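Local coordinates for extracellular fatty acid-binding protein (Gallus gallus, PDB 3SAO) that tightly binds bacterial ferric siderophores, also binds long-chain fatty acids and lysophosphatidic acid, and may act as an antibacterial factor, at residues Lys28-Met33 with Val142-Gln148; Val34-Ile38 with Cys151-Val156. All blocks are in the same frame, centred on the assembly; numbering follows the deposited sequence. Where two conformers were deposited one is given.

Contact 1 of 2, residues Lys28-Met33 with Val142-Gln148; sequences KGKMKM and VAVLPSQ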
ATOM      1  N   LYS A  28      -1.082  10.717  10.874  1.00 66.23           N
ATOM      2  CA  LYS A  28      -0.026   9.759  10.498  1.00 63.49           C
ATOM      3  C   LYS A  28       0.598   9.121  11.733  1.00 62.19           C
ATOM      4  O   LYS A  28       0.998   7.954  11.710  1.00 56.77           O
ATOM      5  CB  LYS A  28       1.054  10.404   9.613  1.00 64.35           C
ATOM      6  CG  LYS A  28       2.056  11.293  10.355  1.00 65.26           C
ATOM      7  CD  LYS A  28       2.838  12.181   9.398  1.00 67.92           C
ATOM      8  CE  LYS A  28       3.886  11.435   8.598  1.00 68.80           C
ATOM      9  NZ  LYS A  28       5.025  10.925   9.433  1.00 71.94           N
ATOM     10  N   GLY A  29       0.622   9.865  12.833  1.00 64.44           N
ATOM     11  CA  GLY A  29       1.134   9.331  14.093  1.00 66.60           C
ATOM     12  C   GLY A  29       0.298   8.219  14.707  1.00 65.56           C
ATOM     13  O   GLY A  29       0.760   7.532  15.611  1.00 67.95           O
ATOM     14  N   LYS A  30      -0.948   8.072  14.249  1.00 65.39           N
ATOM     15  CA  LYS A  30      -1.844   7.017  14.732  1.00 62.97           C
ATOM     16  C   LYS A  30      -1.796   5.764  13.865  1.00 59.37           C
ATOM     17  O   LYS A  30      -2.293   4.707  14.263  1.00 57.70           O
ATOM     18  CB  LYS A  30      -3.282   7.525  14.751  1.00 66.02           C
ATOM     19  N   MET A  31      -1.184   5.878  12.689  1.00 55.61           N
ATOM     20  CA  MET A  31      -1.306   4.862  11.665  1.00 52.97           C
ATOM     21  C   MET A  31      -0.369   3.695  11.948  1.00 51.00           C
ATOM     22  O   MET A  31       0.699   3.859  12.557  1.00 51.02           O
ATOM     23  CB  MET A  31      -1.017   5.470  10.291  1.00 51.44           C
ATOM     24  CG  MET A  31      -2.044   6.509   9.851  1.00 53.56           C
ATOM     25  SD  MET A  31      -1.771   7.109   8.150  1.00 59.26           S
ATOM     26  CE  MET A  31      -3.070   8.344   8.022  1.00 66.07           C
ATOM     27  N   LYS A  32      -0.840   2.506  11.610  1.00 48.14           N
ATOM     28  CA  LYS A  32      -0.101   1.264  11.836  1.00 48.54           C
ATOM     29  C   LYS A  32       0.091   0.553  10.510  1.00 46.04           C
ATOM     30  O   LYS A  32      -0.660   0.773   9.557  1.00 43.13           O
ATOM     31  CB  LYS A  32      -0.864   0.330  12.763  1.00 48.61           C
ATOM     32  CG  LYS A  32      -1.157   0.909  14.131  1.00 55.53           C
ATOM     33  CD  LYS A  32       0.114   1.306  14.862  1.00 56.33           C
ATOM     34  CE  LYS A  32      -0.088   1.286  16.383  1.00 63.24           C
ATOM     35  NZ  LYS A  32      -1.244   2.105  16.800  1.00 60.80           N
ATOM     36  N   MET A  33       1.042  -0.363  10.501  1.00 44.97           N
ATOM     37  CA  MET A  33       1.320  -1.210   9.365  1.00 42.30           C
ATOM     38  C   MET A  33       0.102  -1.992   8.882  1.00 42.62           C
ATOM     39  O   MET A  33      -0.707  -2.492   9.674  1.00 40.75           O
ATOM     40  CB  MET A  33       2.451  -2.177   9.735  1.00 42.95           C
ATOM     41  CG  MET A  33       3.159  -2.828   8.598  1.00 47.43           C
ATOM     42  SD  MET A  33       4.528  -3.887   9.160  1.00 49.28           S
ATOM     43  CE  MET A  33       5.670  -2.729   9.871  1.00 43.85           C
ATOM     44  N   VAL A 142       6.441  11.769   5.446  1.00 49.67           N
ATOM     45  CA  VAL A 142       6.715  10.328   5.407  1.00 49.99           C
ATOM     46  C   VAL A 142       6.461   9.717   6.774  1.00 49.73           C
ATOM     47  O   VAL A 142       6.969  10.208   7.783  1.00 55.45           O
ATOM     48  CB  VAL A 142       8.168  10.083   4.996  1.00 50.52           C
ATOM     49  CG1 VAL A 142       8.556   8.606   5.069  1.00 50.09           C
ATOM     50  CG2 VAL A 142       8.432  10.694   3.610  1.00 52.48           C
ATOM     51  N   ALA A 143       5.655   8.654   6.792  1.00 47.55           N
ATOM     52  CA  ALA A 143       5.348   7.875   7.984  1.00 45.45           C
ATOM     53  C   ALA A 143       5.939   6.505   7.825  1.00 45.37           C
ATOM     54  O   ALA A 143       5.681   5.828   6.852  1.00 43.46           O
ATOM     55  CB  ALA A 143       3.847   7.752   8.179  1.00 47.60           C
ATOM     56  N   VAL A 144       6.783   6.115   8.771  1.00 46.28           N
ATOM     57  CA  VAL A 144       7.222   4.744   8.864  1.00 46.70           C
ATOM     58  C   VAL A 144       6.270   4.108   9.883  1.00 47.62           C
ATOM     59  O   VAL A 144       6.165   4.584  10.998  1.00 48.02           O
ATOM     60  CB  VAL A 144       8.666   4.664   9.318  1.00 49.15           C
ATOM     61  CG1 VAL A 144       9.082   3.198   9.520  1.00 50.80           C
ATOM     62  CG2 VAL A 144       9.588   5.403   8.328  1.00 51.78           C
ATOM     63  N   LEU A 145       5.494   3.113   9.448  1.00 46.09           N
ATOM     64  CA  LEU A 145       4.372   2.586  10.220  1.00 46.22           C
ATOM     65  C   LEU A 145       4.813   1.564  11.277  1.00 47.29           C
ATOM     66  O   LEU A 145       5.406   0.574  10.915  1.00 48.53           O
ATOM     67  CB  LEU A 145       3.373   1.923   9.271  1.00 44.26           C
ATOM     68  CG  LEU A 145       2.752   2.863   8.229  1.00 44.15           C
ATOM     69  CD1 LEU A 145       1.802   2.165   7.266  1.00 41.94           C
ATOM     70  CD2 LEU A 145       2.074   4.021   8.984  1.00 43.04           C
ATOM     71  N   PRO A 146       4.441   1.775  12.564  1.00 48.26           N
ATOM     72  CA  PRO A 146       4.678   0.787  13.612  1.00 50.25           C
ATOM     73  C   PRO A 146       3.970  -0.543  13.291  1.00 48.77           C
ATOM     74  O   PRO A 146       2.904  -0.543  12.655  1.00 46.24           O
ATOM     75  CB  PRO A 146       4.130   1.477  14.886  1.00 52.62           C
ATOM     76  CG  PRO A 146       4.136   2.969  14.548  1.00 55.22           C
ATOM     77  CD  PRO A 146       3.798   2.988  13.091  1.00 50.32           C
ATOM     78  N   SER A 147       4.619  -1.653  13.630  1.00 50.25           N
ATOM     79  CA  SER A 147       4.053  -2.992  13.442  1.00 48.03           C
ATOM     80  C   SER A 147       2.797  -3.153  14.249  1.00 49.41           C
ATOM     81  O   SER A 147       2.636  -2.554  15.321  1.00 50.53           O
ATOM     82  CB  SER A 147       5.040  -4.077  13.889  1.00 49.22           C
ATOM     83  OG  SER A 147       5.152  -4.100  15.316  1.00 55.77           O
ATOM     84  N   GLN A 148       1.940  -4.058  13.800  1.00 49.19           N
ATOM     85  CA  GLN A 148       0.771  -4.385  14.584  1.00 50.57           C
ATOM     86  C   GLN A 148       0.498  -5.871  14.369  1.00 50.11           C
ATOM     87  O   GLN A 148       0.678  -6.384  13.267  1.00 51.85           O
ATOM     88  CB  GLN A 148      -0.418  -3.551  14.122  1.00 49.34           C
ATOM     89  CG  GLN A 148      -0.714  -3.707  12.630  1.00 49.42           C
ATOM     90  CD  GLN A 148      -1.779  -4.750  12.336  1.00 54.04           C
ATOM     91  OE1 GLN A 148      -2.322  -5.393  13.245  1.00 53.21           O
ATOM     92  NE2 GLN A 148      -2.087  -4.910  11.064  1.00 50.31           N
TER

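Contact 2 of 2, residues Val34-Ile38 with Cys151-Val156; sequences VMARI and CSVDEV. With NKN ((2R)-2-hydroxy-3-(phosphonooxy)propyl tetradecanoate), chain C.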
ATOM      1  N   VAL A  34      -0.081  -1.976   7.572  1.00 38.78           N
ATOM      2  CA  VAL A  34      -1.206  -2.666   6.932  1.00 38.53           C
ATOM      3  C   VAL A  34      -0.742  -4.001   6.364  1.00 39.83           C
ATOM      4  O   VAL A  34       0.279  -4.065   5.675  1.00 39.97           O
ATOM      5  CB  VAL A  34      -1.770  -1.801   5.827  1.00 42.31           C
ATOM      6  CG1 VAL A  34      -2.954  -2.499   5.123  1.00 39.44           C
ATOM      7  CG2 VAL A  34      -2.179  -0.483   6.414  1.00 41.50           C
ATOM      8  N   MET A  35      -1.472  -5.064   6.666  1.00 37.68           N
ATOM      9  CA  MET A  35      -1.195  -6.357   6.040  1.00 37.39           C
ATOM     10  C   MET A  35      -1.997  -6.456   4.737  1.00 39.23           C
ATOM     11  O   MET A  35      -3.131  -5.976   4.621  1.00 39.54           O
ATOM     12  CB  MET A  35      -1.478  -7.542   6.981  1.00 39.33           C
ATOM     13  CG  MET A  35      -0.972  -8.867   6.471  1.00 44.38           C
ATOM     14  SD  MET A  35      -1.556 -10.300   7.399  1.00 47.53           S
ATOM     15  CE  MET A  35      -0.925  -9.890   9.033  1.00 49.09           C
ATOM     16  N   ALA A  36      -1.344  -6.988   3.721  1.00 37.31           N
ATOM     17  CA  ALA A  36      -1.992  -7.163   2.425  1.00 39.46           C
ATOM     18  C   ALA A  36      -1.767  -8.587   1.896  1.00 40.95           C
ATOM     19  O   ALA A  36      -0.763  -9.247   2.201  1.00 43.02           O
ATOM     20  CB  ALA A  36      -1.505  -6.114   1.443  1.00 37.84           C
ATOM     21  N   ARG A  37      -2.705  -9.076   1.108  1.00 39.82           N
ATOM     22  CA  ARG A  37      -2.428 -10.243   0.272  1.00 41.25           C
ATOM     23  C   ARG A  37      -2.763  -9.951  -1.175  1.00 39.14           C
ATOM     24  O   ARG A  37      -3.844  -9.457  -1.469  1.00 41.30           O
ATOM     25  CB  ARG A  37      -3.222 -11.469   0.745  1.00 45.78           C
ATOM     26  CG  ARG A  37      -2.829 -12.717  -0.021  1.00 51.02           C
ATOM     27  CD  ARG A  37      -3.765 -13.867   0.248  1.00 63.12           C
ATOM     28  NE  ARG A  37      -3.479 -14.597   1.484  1.00 59.70           N
ATOM     29  CZ  ARG A  37      -4.311 -14.649   2.531  1.00 72.79           C
ATOM     30  NH1 ARG A  37      -5.437 -13.936   2.536  1.00 75.08           N
ATOM     31  NH2 ARG A  37      -4.023 -15.399   3.592  1.00 68.52           N
ATOM     32  N   ILE A  38      -1.865 -10.334  -2.071  1.00 39.21           N
ATOM     33  CA  ILE A  38      -2.069 -10.136  -3.502  1.00 40.20           C
ATOM     34  C   ILE A  38      -2.356 -11.473  -4.155  1.00 43.32           C
ATOM     35  O   ILE A  38      -1.583 -12.430  -3.932  1.00 40.63           O
ATOM     36  CB  ILE A  38      -0.784  -9.541  -4.148  1.00 43.50           C
ATOM     37  CG1 ILE A  38      -0.419  -8.201  -3.516  1.00 46.44           C
ATOM     38  CG2 ILE A  38      -0.981  -9.381  -5.641  1.00 44.17           C
ATOM     39  CD1 ILE A  38       0.812  -7.554  -4.152  1.00 47.38           C
ATOM     40  N   CYS A 151      -4.417  -7.414  13.584  1.00 54.01           N
ATOM     41  CA  CYS A 151      -5.256  -7.257  12.431  0.50 52.16           C
ATOM     42  C   CYS A 151      -4.619  -7.961  11.232  1.00 50.71           C
ATOM     43  O   CYS A 151      -3.606  -7.472  10.740  1.00 49.77           O
ATOM     44  CB  CYS A 151      -5.384  -5.752  12.213  0.50 52.50           C
ATOM     45  SG  CYS A 151      -6.589  -5.235  11.034  0.50 48.60           S
ATOM     46  N   SER A 152      -5.205  -9.086  10.791  1.00 47.07           N
ATOM     47  CA  SER A 152      -4.678  -9.912   9.688  1.00 47.86           C
ATOM     48  C   SER A 152      -5.675 -10.130   8.578  1.00 45.98           C
ATOM     49  O   SER A 152      -6.865 -10.214   8.793  1.00 45.08           O
ATOM     50  CB  SER A 152      -4.287 -11.298  10.189  1.00 50.34           C
ATOM     51  OG  SER A 152      -3.209 -11.230  11.079  1.00 58.13           O
ATOM     52  N   VAL A 153      -5.169 -10.349   7.377  1.00 44.74           N
ATOM     53  CA  VAL A 153      -6.019 -10.845   6.329  1.00 44.74           C
ATOM     54  C   VAL A 153      -6.464 -12.272   6.640  1.00 45.42           C
ATOM     55  O   VAL A 153      -5.743 -13.064   7.243  1.00 45.17           O
ATOM     56  CB  VAL A 153      -5.319 -10.798   4.977  1.00 45.15           C
ATOM     57  CG1 VAL A 153      -4.904  -9.313   4.673  1.00 43.66           C
ATOM     58  CG2 VAL A 153      -4.153 -11.715   4.990  1.00 45.36           C
ATOM     59  N   ASP A 154      -7.601 -12.621   6.085  1.00 47.97           N
ATOM     60  CA  ASP A 154      -8.208 -13.920   6.339  1.00 51.89           C
ATOM     61  C   ASP A 154      -7.456 -15.003   5.584  1.00 52.42           C
ATOM     62  O   ASP A 154      -6.814 -14.736   4.583  1.00 50.28           O
ATOM     63  CB  ASP A 154      -9.659 -13.911   5.887  1.00 52.37           C
ATOM     64  CG  ASP A 154     -10.510 -12.913   6.642  1.00 60.83           C
ATOM     65  OD1 ASP A 154     -10.248 -12.634   7.835  1.00 62.89           O
ATOM     66  OD2 ASP A 154     -11.481 -12.429   6.031  1.00 65.64           O
ATOM     67  N   GLU A 155      -7.576 -16.237   6.038  1.00 53.74           N
ATOM     68  CA  GLU A 155      -7.124 -17.363   5.225  1.00 56.14           C
ATOM     69  C   GLU A 155      -8.026 -17.520   3.979  1.00 56.73           C
ATOM     70  O   GLU A 155      -9.138 -16.964   3.902  1.00 55.92           O
ATOM     71  CB  GLU A 155      -7.028 -18.644   6.062  1.00 59.19           C
ATOM     72  CG  GLU A 155      -8.219 -18.997   6.891  1.00 63.84           C
ATOM     73  CD  GLU A 155      -8.081 -20.363   7.576  1.00 68.21           C
ATOM     74  OE1 GLU A 155      -9.098 -21.060   7.736  1.00 72.19           O
ATOM     75  OE2 GLU A 155      -6.965 -20.730   7.992  1.00 67.19           O
ATOM     76  N   VAL A 156      -7.471 -18.096   2.927  1.00 53.82           N
ATOM     77  CA  VAL A 156      -8.235 -18.328   1.710  1.00 54.73           C
ATOM     78  C   VAL A 156      -8.824 -19.712   1.788  1.00 56.89           C
ATOM     79  O   VAL A 156      -8.130 -20.653   2.147  1.00 50.91           O
ATOM     80  CB  VAL A 156      -7.342 -18.213   0.474  1.00 53.56           C
ATOM     81  CG1 VAL A 156      -8.124 -18.489  -0.815  1.00 63.95           C
ATOM     82  CG2 VAL A 156      -6.684 -16.844   0.424  1.00 57.10           C
TER
HETATM   83  OAA NKN C 161      -3.679   0.607  -3.639  1.00 61.99           O
HETATM   84  OAB NKN C 161      -1.650   1.794  -3.302  1.00 63.39           O
HETATM   85  PAC NKN C 161      -2.251   0.420  -3.223  1.00 49.42           P
HETATM   86  OAD NKN C 161      -2.035  -0.319  -1.925  1.00 51.02           O
HETATM   87  OAE NKN C 161       3.243  -5.094  -4.554  1.00 76.44           O
HETATM   88  OAF NKN C 161      -1.528  -0.473  -4.337  1.00 51.19           O
HETATM   89  CAG NKN C 161      -1.734  -1.868  -4.585  1.00 54.20           C
HETATM   90  CAH NKN C 161      -0.641  -2.426  -5.491  1.00 62.08           C
HETATM   91  CAI NKN C 161       0.072  -3.705  -5.018  1.00 68.87           C
HETATM   92  OAJ NKN C 161       1.501  -3.615  -5.207  1.00 71.76           O
HETATM   93  CAK NKN C 161       2.441  -4.726  -5.414  1.00 74.00           C
HETATM   94  CAL NKN C 161       2.499  -5.399  -6.760  1.00 71.56           C
HETATM   95  CAM NKN C 161       3.897  -5.228  -7.336  1.00 71.15           C
HETATM   96  CAN NKN C 161       3.958  -5.568  -8.821  1.00 69.56           C
HETATM   97  CAO NKN C 161       2.571  -5.825  -9.411  1.00 67.66           C
HETATM   98  OAY NKN C 161      -1.276  -2.726  -6.738  1.00 74.60           O

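Contact 1 of 2, residues Lys28-Met33 with Val142-Gln148
The shortest polar bond between K28-M33 and V142-Q148 is that from K28 NZ to V142 O, at 2.6 Å. The amine stands above the carbonyl plane, 55° out of it, consistent with a pairing governed more by charge than by lone-pair direction. Bends at chi3 and chi4 curl the lysine chain down onto the strand, where CE and NZ also pack against the methyl of A143.

At the far end the evidence for a directed pairing is stronger. M33 N donates to P146 O over 2.9 Å, with a nearly straight N-H...O angle of 169°. The carbonyl of M33 then accepts from Q148 NE2 at 3.1 Å, the oxygen lying close to the plane of the glutamine amide. The other end of that amide, OE1, receives the backbone N-H of C151, so both ends of the group are used and its rotation is fixed.

Between these polar ends L145 fills the gap. Its CD2 methyl meets M31 CB at 3.7 Å, CD1 rests on the carbonyl oxygen of K32, and its CB lies beside the backbone of M33. The M33 chain turns at chi3, bringing CE to 3.5 Å from L145 O and alongside S147 CA. On the exposed side K32 and P146 cross at about a right angle, with CD of the lysine 4.0 Å from CB of the proline.

M31 and A143 also pack on F24 of helix 22-27, while L145 reaches L17 of strand 10-18. Main-chain acceptors at both ends and an apolar middle imply that the loop after helix 22-27 is pinned to strand 142-144 and to the chain that follows it largely through backbone groups, with L145 as its buried wedge.

Contact 2 of 2, residues Val34-Ile38 with Cys151-Val156
The guanidinium of R37 lies between two valine methyls, V153 CG2 over one face and V156 CG2 over the opposite one. The latter sits 3.7 Å above the plane and is displaced toward the rim. At the edge, D154 O lies 2.6 Å from R37 NH1, 9° out of the guanidinium plane, with NH1 almost on the extension of the C=O bond. R37 NH2 adds a weak bond to the same oxygen at 3.0 Å, its N-H...O angle just 131°. One good and one weak bond at the edge, with a methyl over each face, should restrict the group's tilt and rotation. With CG anti to the backbone N (chi1 -174°), the arginine chain leaves the strand toward C151-V156 before bending at chi3.

M35, two residues earlier and on the same side of the strand, meets the segment through its thioether. SD accepts a weak hydrogen bond from V153 N at 3.6 Å and lies 3.8 Å from V153 CG2, a methyl thus shared by methionine and arginine. The terminal CE reaches S152 OG at 3.3 Å.

Beyond this interface, the carboxylate of D154 forms a salt bridge with K60. The alternation of strand 34-41 turns A36 and I38 the other way, and I38 CD1 comes within 3.5 Å of the ester carbonyl oxygen OAE of the bound lysophosphatidic acid. One strand thus lines the ligand pocket with one face and carries the C-terminal tail on the other, as in many lipocalins, where a disulfide ties the C-terminal segment to the barrel; here it is C58-C151.

How the contacts relate
The centres of the two contacts lie about 17 Å apart, and their first segments are consecutive: K28-M33 leads from helix 22-27 directly into strand 34-41, where V34-I38 begins. The second segments follow in the same order, V142-Q148 from strand 142-144 and then C151-V156 in the tail, so the two contacts interleave along the chain. Both reach the same antiparallel sheet: strand 10-18 pairs with 142-144 as well as with 34-41. Contact 1 joins the loop after helix 22-27 to strand 142-144 and the chain beyond it, and contact 2 carries the tail onward along the barrel exterior, behind a wall of the ligand pocket. Together they bring the C-terminal part of the chain alongside its N-terminal part.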